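Local coordinates for protein putative mandelate racemase (Zymomonas mobilis, PDB 2OX4) that binds magnesium as a member of the mandelate racemase and muconate lactonizing enzyme branch of the enolase superfamily and probably acts as a lyase of the dehydratase type, at residues Leu110-Pro113 with Val114-Leu118; Ile226-Ala229 with Lys230-Glu234. One frame throughout, in Å; residues are numbered along the deposited sequence.

Contact 1: Leu110-Pro113 with Val114-Leu118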
ATOM      1  N   LEU C 110      -8.721  49.519   4.887  1.00 14.03           N
ATOM      2  CA  LEU C 110      -7.286  49.797   4.885  1.00 17.06           C
ATOM      3  C   LEU C 110      -6.835  50.606   3.659  1.00 14.95           C
ATOM      4  O   LEU C 110      -5.638  50.902   3.511  1.00 15.33           O
ATOM      5  CB  LEU C 110      -6.490  48.486   4.987  1.00 12.20           C
ATOM      6  CG  LEU C 110      -6.780  47.660   6.239  1.00 19.08           C
ATOM      7  CD1 LEU C 110      -6.103  46.309   6.156  1.00 17.00           C
ATOM      8  CD2 LEU C 110      -6.381  48.419   7.516  1.00 20.73           C
ATOM      9  N   ASN C 111      -7.799  50.952   2.802  1.00 13.11           N
ATOM     10  CA  ASN C 111      -7.553  51.647   1.537  1.00 14.57           C
ATOM     11  C   ASN C 111      -6.537  50.890   0.669  1.00 19.16           C
ATOM     12  O   ASN C 111      -5.542  51.455   0.181  1.00 15.69           O
ATOM     13  CB  ASN C 111      -7.095  53.094   1.801  1.00 15.69           C
ATOM     14  CG  ASN C 111      -7.260  53.982   0.595  1.00 25.05           C
ATOM     15  OD1 ASN C 111      -8.238  53.871  -0.140  1.00 26.05           O
ATOM     16  ND2 ASN C 111      -6.296  54.862   0.375  1.00 28.70           N
ATOM     17  N   LEU C 112      -6.772  49.590   0.516  1.00 13.16           N
ATOM     18  CA  LEU C 112      -5.853  48.719  -0.212  1.00 14.52           C
ATOM     19  C   LEU C 112      -6.653  47.745  -1.052  1.00 11.64           C
ATOM     20  O   LEU C 112      -7.703  47.273  -0.609  1.00 12.15           O
ATOM     21  CB  LEU C 112      -4.980  47.909   0.753  1.00 18.25           C
ATOM     22  CG  LEU C 112      -3.728  48.540   1.368  1.00 24.54           C
ATOM     23  CD1 LEU C 112      -3.036  47.516   2.266  1.00 25.38           C
ATOM     24  CD2 LEU C 112      -2.792  49.060   0.291  1.00 26.82           C
ATOM     25  N   PRO C 113      -6.150  47.411  -2.249  1.00 11.72           N
ATOM     26  CA  PRO C 113      -6.738  46.307  -3.017  1.00  9.44           C
ATOM     27  C   PRO C 113      -6.485  44.989  -2.291  1.00 14.21           C
ATOM     28  O   PRO C 113      -5.462  44.843  -1.622  1.00 12.42           O
ATOM     29  CB  PRO C 113      -5.963  46.340  -4.350  1.00 12.39           C
ATOM     30  CG  PRO C 113      -4.686  47.070  -4.060  1.00 18.77           C
ATOM     31  CD  PRO C 113      -4.990  48.026  -2.923  1.00 12.73           C
ATOM     32  N   VAL C 114      -7.421  44.051  -2.410  1.00 10.98           N
ATOM     33  CA  VAL C 114      -7.368  42.803  -1.644  1.00 11.65           C
ATOM     34  C   VAL C 114      -6.063  42.021  -1.832  1.00 10.86           C
ATOM     35  O   VAL C 114      -5.549  41.443  -0.867  1.00 11.50           O
ATOM     36  CB  VAL C 114      -8.631  41.925  -1.895  1.00 10.32           C
ATOM     37  CG1 VAL C 114      -8.416  40.470  -1.460  1.00 14.43           C
ATOM     38  CG2 VAL C 114      -9.810  42.509  -1.148  1.00 12.67           C
ATOM     39  N   TYR C 115      -5.508  42.014  -3.047  1.00 12.18           N
ATOM     40  CA  TYR C 115      -4.279  41.234  -3.292  1.00 12.48           C
ATOM     41  C   TYR C 115      -3.124  41.662  -2.365  1.00 13.67           C
ATOM     42  O   TYR C 115      -2.270  40.838  -2.028  1.00 15.98           O
ATOM     43  CB  TYR C 115      -3.853  41.258  -4.770  1.00 11.99           C
ATOM     44  CG  TYR C 115      -3.211  42.569  -5.193  1.00 13.44           C
ATOM     45  CD1 TYR C 115      -1.853  42.809  -4.973  1.00 15.63           C
ATOM     46  CD2 TYR C 115      -3.966  43.563  -5.804  1.00 13.53           C
ATOM     47  CE1 TYR C 115      -1.268  44.012  -5.340  1.00 13.49           C
ATOM     48  CE2 TYR C 115      -3.390  44.763  -6.186  1.00 12.98           C
ATOM     49  CZ  TYR C 115      -2.047  44.982  -5.950  1.00 17.04           C
ATOM     50  OH  TYR C 115      -1.490  46.179  -6.327  1.00 14.55           O
ATOM     51  N   LYS C 116      -3.114  42.931  -1.946  1.00 10.32           N
ATOM     52  CA  LYS C 116      -2.091  43.420  -1.016  0.50 11.20           C
ATOM     53  C   LYS C 116      -2.267  42.798   0.374  1.00 13.60           C
ATOM     54  O   LYS C 116      -1.332  42.739   1.137  1.00 15.74           O
ATOM     55  CB  LYS C 116      -2.103  44.951  -0.913  0.50 11.78           C
ATOM     56  CG  LYS C 116      -1.727  45.698  -2.198  0.50 15.92           C
ATOM     57  CD  LYS C 116      -0.250  46.073  -2.247  0.50 26.31           C
ATOM     58  CE  LYS C 116       0.073  46.965  -3.459  0.50 11.22           C
ATOM     59  NZ  LYS C 116      -0.011  48.425  -3.141  0.50 14.92           N
ATOM     60  N   LEU C 117      -3.483  42.340   0.688  1.00 12.75           N
ATOM     61  CA  LEU C 117      -3.740  41.641   1.953  1.00 12.20           C
ATOM     62  C   LEU C 117      -3.559  40.119   1.868  1.00 11.34           C
ATOM     63  O   LEU C 117      -3.569  39.440   2.890  1.00 13.98           O
ATOM     64  CB  LEU C 117      -5.132  41.984   2.496  1.00  9.49           C
ATOM     65  CG  LEU C 117      -5.423  43.485   2.643  1.00 10.77           C
ATOM     66  CD1 LEU C 117      -6.861  43.731   3.090  1.00 12.82           C
ATOM     67  CD2 LEU C 117      -4.419  44.109   3.592  1.00 18.89           C
ATOM     68  N   LEU C 118      -3.385  39.604   0.658  1.00 12.18           N
ATOM     69  CA  LEU C 118      -3.229  38.156   0.426  1.00 12.02           C
ATOM     70  C   LEU C 118      -1.777  37.755   0.146  1.00 13.56           C
ATOM     71  O   LEU C 118      -1.476  36.586  -0.120  1.00 13.52           O
ATOM     72  CB  LEU C 118      -4.111  37.724  -0.744  1.00 15.61           C
ATOM     73  CG  LEU C 118      -5.623  37.939  -0.639  1.00 11.77           C
ATOM     74  CD1 LEU C 118      -6.275  37.606  -1.995  1.00 13.92           C
ATOM     75  CD2 LEU C 118      -6.213  37.069   0.477  1.00 17.36           C
TER
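Pro113 and Tyr115 meet where the chain, after leaving helix 89-110, winds into a short helical turn. The tyrosine side chain can be followed outward. Its CB sets CG between the backbone N and the carbonyl carbon (chi1 76°), which brings the ring back against the proline. CD2 comes to 3.7 Å from Pro113 CB, and CE2, further out, makes the closest approach, 3.4 Å to Pro113 CG; CZ and OH pass the same CG more loosely. The two rings meet at an oblique angle. Over one ring face, toward the rim, lies Lys116 CG, which also touches Pro113 CG at 3.8 Å. At the tip, OH hydrogen-bonds Glu371 and, weakly, Lys121. A phenylalanine here would keep the ring against the proline but would probably leave the Glu371 carboxylate without this hydroxyl partner. The turn is closed by Lys116 N, which hydrogen-bonds to Pro113 O at 3.0 Å with an N-H...O angle of 143°, the donor standing above the carbonyl plane. Away from the tyrosine, Leu117 CD2 sits against two leucine methyls, Leu110 CD1 at 3.8 Å and Leu112 CD1 at 3.9 Å. Beyond them the second subunit contributes its own Leu112 and Leu110, which pack on Leu110 and Leu112 respectively. At Asn111, with positive phi, helix 89-110 ends in a Schellman motif; the turn 112-118 that follows joins the N-terminal domain of this enolase-superfamily fold to helix 322-333, packing on it through Pro113, Val114 and Tyr115, while His330 ND1 accepts a hydrogen bond from Tyr115 N.

Contact 2: Ile226-Ala229 with Lys230-Glu234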
ATOM      1  N   ILE C 226     -10.979   8.258 -21.200  1.00  7.50           N
ATOM      2  CA  ILE C 226      -9.748   7.633 -21.674  1.00  9.79           C
ATOM      3  C   ILE C 226      -9.840   7.422 -23.183  1.00  7.45           C
ATOM      4  O   ILE C 226      -8.894   7.701 -23.913  1.00 11.42           O
ATOM      5  CB  ILE C 226      -9.491   6.278 -20.960  1.00 10.95           C
ATOM      6  CG1 ILE C 226      -9.107   6.499 -19.481  1.00  9.44           C
ATOM      7  CG2 ILE C 226      -8.425   5.439 -21.681  1.00 10.72           C
ATOM      8  CD1 ILE C 226      -9.156   5.196 -18.661  1.00  8.54           C
ATOM      9  N   GLN C 227     -10.997   6.956 -23.632  1.00 10.60           N
ATOM     10  CA  GLN C 227     -11.224   6.658 -25.045  1.00  9.29           C
ATOM     11  C   GLN C 227     -11.070   7.916 -25.896  1.00 10.18           C
ATOM     12  O   GLN C 227     -10.416   7.885 -26.951  1.00 13.69           O
ATOM     13  CB  GLN C 227     -12.616   6.061 -25.222  1.00  8.89           C
ATOM     14  CG  GLN C 227     -12.897   5.554 -26.633  1.00 10.16           C
ATOM     15  CD  GLN C 227     -14.326   5.117 -26.798  1.00 11.40           C
ATOM     16  OE1 GLN C 227     -15.065   4.994 -25.814  1.00 13.41           O
ATOM     17  NE2 GLN C 227     -14.725   4.840 -28.039  1.00 10.49           N
ATOM     18  N   PHE C 228     -11.660   9.011 -25.435  1.00  8.93           N
ATOM     19  CA  PHE C 228     -11.545  10.283 -26.138  1.00 11.31           C
ATOM     20  C   PHE C 228     -10.143  10.889 -26.077  1.00 18.25           C
ATOM     21  O   PHE C 228      -9.666  11.425 -27.082  1.00 13.32           O
ATOM     22  CB  PHE C 228     -12.587  11.295 -25.652  1.00 10.79           C
ATOM     23  CG  PHE C 228     -12.701  12.497 -26.541  1.00 12.22           C
ATOM     24  CD1 PHE C 228     -12.874  12.337 -27.916  1.00 20.31           C
ATOM     25  CD2 PHE C 228     -12.620  13.780 -26.011  1.00 12.58           C
ATOM     26  CE1 PHE C 228     -12.972  13.449 -28.752  1.00 20.13           C
ATOM     27  CE2 PHE C 228     -12.723  14.903 -26.836  1.00 14.58           C
ATOM     28  CZ  PHE C 228     -12.899  14.730 -28.208  1.00 18.51           C
ATOM     29  N   ALA C 229      -9.477  10.799 -24.921  1.00 11.26           N
ATOM     30  CA  ALA C 229      -8.083  11.285 -24.807  1.00 11.42           C
ATOM     31  C   ALA C 229      -7.149  10.664 -25.850  1.00 12.54           C
ATOM     32  O   ALA C 229      -6.323  11.363 -26.446  1.00 16.75           O
ATOM     33  CB  ALA C 229      -7.525  11.037 -23.395  1.00 11.44           C
ATOM     34  N   LYS C 230      -7.283   9.359 -26.063  1.00 13.23           N
ATOM     35  CA  LYS C 230      -6.494   8.663 -27.073  0.50 17.14           C
ATOM     36  C   LYS C 230      -6.667   9.289 -28.453  1.00 14.40           C
ATOM     37  O   LYS C 230      -5.708   9.421 -29.214  1.00 16.81           O
ATOM     38  CB  LYS C 230      -6.868   7.181 -27.118  0.50 18.68           C
ATOM     39  CG  LYS C 230      -6.487   6.405 -25.867  0.50 34.19           C
ATOM     40  CD  LYS C 230      -6.791   4.925 -26.021  0.50 40.36           C
ATOM     41  CE  LYS C 230      -6.841   4.228 -24.671  0.50 42.36           C
ATOM     42  NZ  LYS C 230      -5.539   4.311 -23.954  0.50 24.74           N
ATOM     43  N   ALA C 231      -7.899   9.674 -28.769  1.00 14.65           N
ATOM     44  CA  ALA C 231      -8.229  10.191 -30.092  1.00 16.82           C
ATOM     45  C   ALA C 231      -7.748  11.620 -30.335  1.00 20.32           C
ATOM     46  O   ALA C 231      -7.546  12.014 -31.489  1.00 17.91           O
ATOM     47  CB  ALA C 231      -9.716  10.087 -30.327  1.00 17.16           C
ATOM     48  N   ILE C 232      -7.568  12.395 -29.260  1.00 19.17           N
ATOM     49  CA  ILE C 232      -7.188  13.820 -29.378  1.00 17.34           C
ATOM     50  C   ILE C 232      -5.780  14.179 -28.909  1.00 19.65           C
ATOM     51  O   ILE C 232      -5.363  15.329 -29.041  1.00 19.41           O
ATOM     52  CB  ILE C 232      -8.184  14.784 -28.705  1.00 15.91           C
ATOM     53  CG1 ILE C 232      -8.264  14.532 -27.193  1.00 19.63           C
ATOM     54  CG2 ILE C 232      -9.556  14.747 -29.407  1.00 18.95           C
ATOM     55  CD1 ILE C 232      -9.002  15.616 -26.425  1.00 21.14           C
ATOM     56  N   GLU C 233      -5.042  13.209 -28.380  1.00 15.82           N
ATOM     57  CA  GLU C 233      -3.728  13.518 -27.808  1.00 26.59           C
ATOM     58  C   GLU C 233      -2.737  14.078 -28.836  1.00 24.18           C
ATOM     59  O   GLU C 233      -1.919  14.937 -28.500  1.00 20.03           O
ATOM     60  CB  GLU C 233      -3.134  12.331 -27.050  1.00 25.29           C
ATOM     61  CG  GLU C 233      -3.040  11.039 -27.847  1.00 40.62           C
ATOM     62  CD  GLU C 233      -2.427   9.899 -27.050  1.00 47.13           C
ATOM     63  OE1 GLU C 233      -2.281   8.797 -27.623  1.00 67.16           O
ATOM     64  OE2 GLU C 233      -2.098  10.100 -25.858  1.00 56.45           O
ATOM     65  N   GLU C 234      -2.847  13.623 -30.085  1.00 18.70           N
ATOM     66  CA  GLU C 234      -2.020  14.138 -31.189  1.00 24.24           C
ATOM     67  C   GLU C 234      -2.125  15.661 -31.426  1.00 21.49           C
ATOM     68  O   GLU C 234      -1.246  16.259 -32.047  1.00 19.60           O
ATOM     69  CB  GLU C 234      -2.338  13.385 -32.481  1.00 21.18           C
ATOM     70  CG  GLU C 234      -3.725  13.676 -33.032  1.00 23.40           C
ATOM     71  CD  GLU C 234      -4.171  12.641 -34.040  1.00 51.69           C
ATOM     72  OE1 GLU C 234      -4.750  11.613 -33.621  1.00 51.20           O
ATOM     73  OE2 GLU C 234      -3.935  12.862 -35.249  1.00 34.85           O
TER
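Ile232 lays its CG2 methyl over one face of the Phe228 ring, one turn back along helix 222-232. This is a CH-pi contact, with the carbon 4.0 Å from the ring centroid and 30° off the normal; the nearest ring atom is Phe228 CZ, 3.6 Å from Ile232 CG2. The other branch comes down on the same face nearer its rim, Ile232 CD1 lying 3.8 Å from Phe228 CE2. Both fit because Ile232 CG1 lies between the backbone N and the carbonyl carbon (chi1 62°), leaving CG2 beside the N. This is the tight, buried half of the contact.

The other side is looser. Partly exposed Lys230 runs alongside Ile226, pointing the same way, and its aliphatic CE rests 3.6 Å from Ile226 CG2. The ammonium beyond makes a long, weak ion pair with Asp260 of the third subunit. Between these two sides the backbone changes character: Lys230 N hydrogen-bonds to Ile226 O at 3.2 Å with a fairly straight 163° N-H...O angle, whereas Ile232 N hydrogen-bonds to Ala229 O, three residues back, and its bond to Phe228 O is weak.

The helix links strands 211-215 and 237-241 in a beta-alpha-beta unit of the barrel. Phe228 packs on Val214 and Tyr240, Ile232 on Val214 and Ile237, while Ala231 faces Ile192 and Val196 of helix 189-206.

In the fold
Contact 1 and contact 2 lie on opposite sides of the chain's centre, their own centres about 44 Å apart and their nearest atoms about 33 Å apart. Contact 1 belongs to the N-terminal domain of the mandelate racemase family and contact 2 to the C-terminal barrel. Only contact 2 comes near the metal site, and indirectly: its helix packs on the strands carrying Glu215 and Glu241, which bind magnesium together with Glu267. The Phe228 side chain is about 9 Å from that of Glu215, and the Ile232 side chain about 10 Å from that of Glu241. Contact 1 lies away from this site; a glycerol, probably from the crystallisation liquor, is bound about 6 Å from its Leu117 side chain.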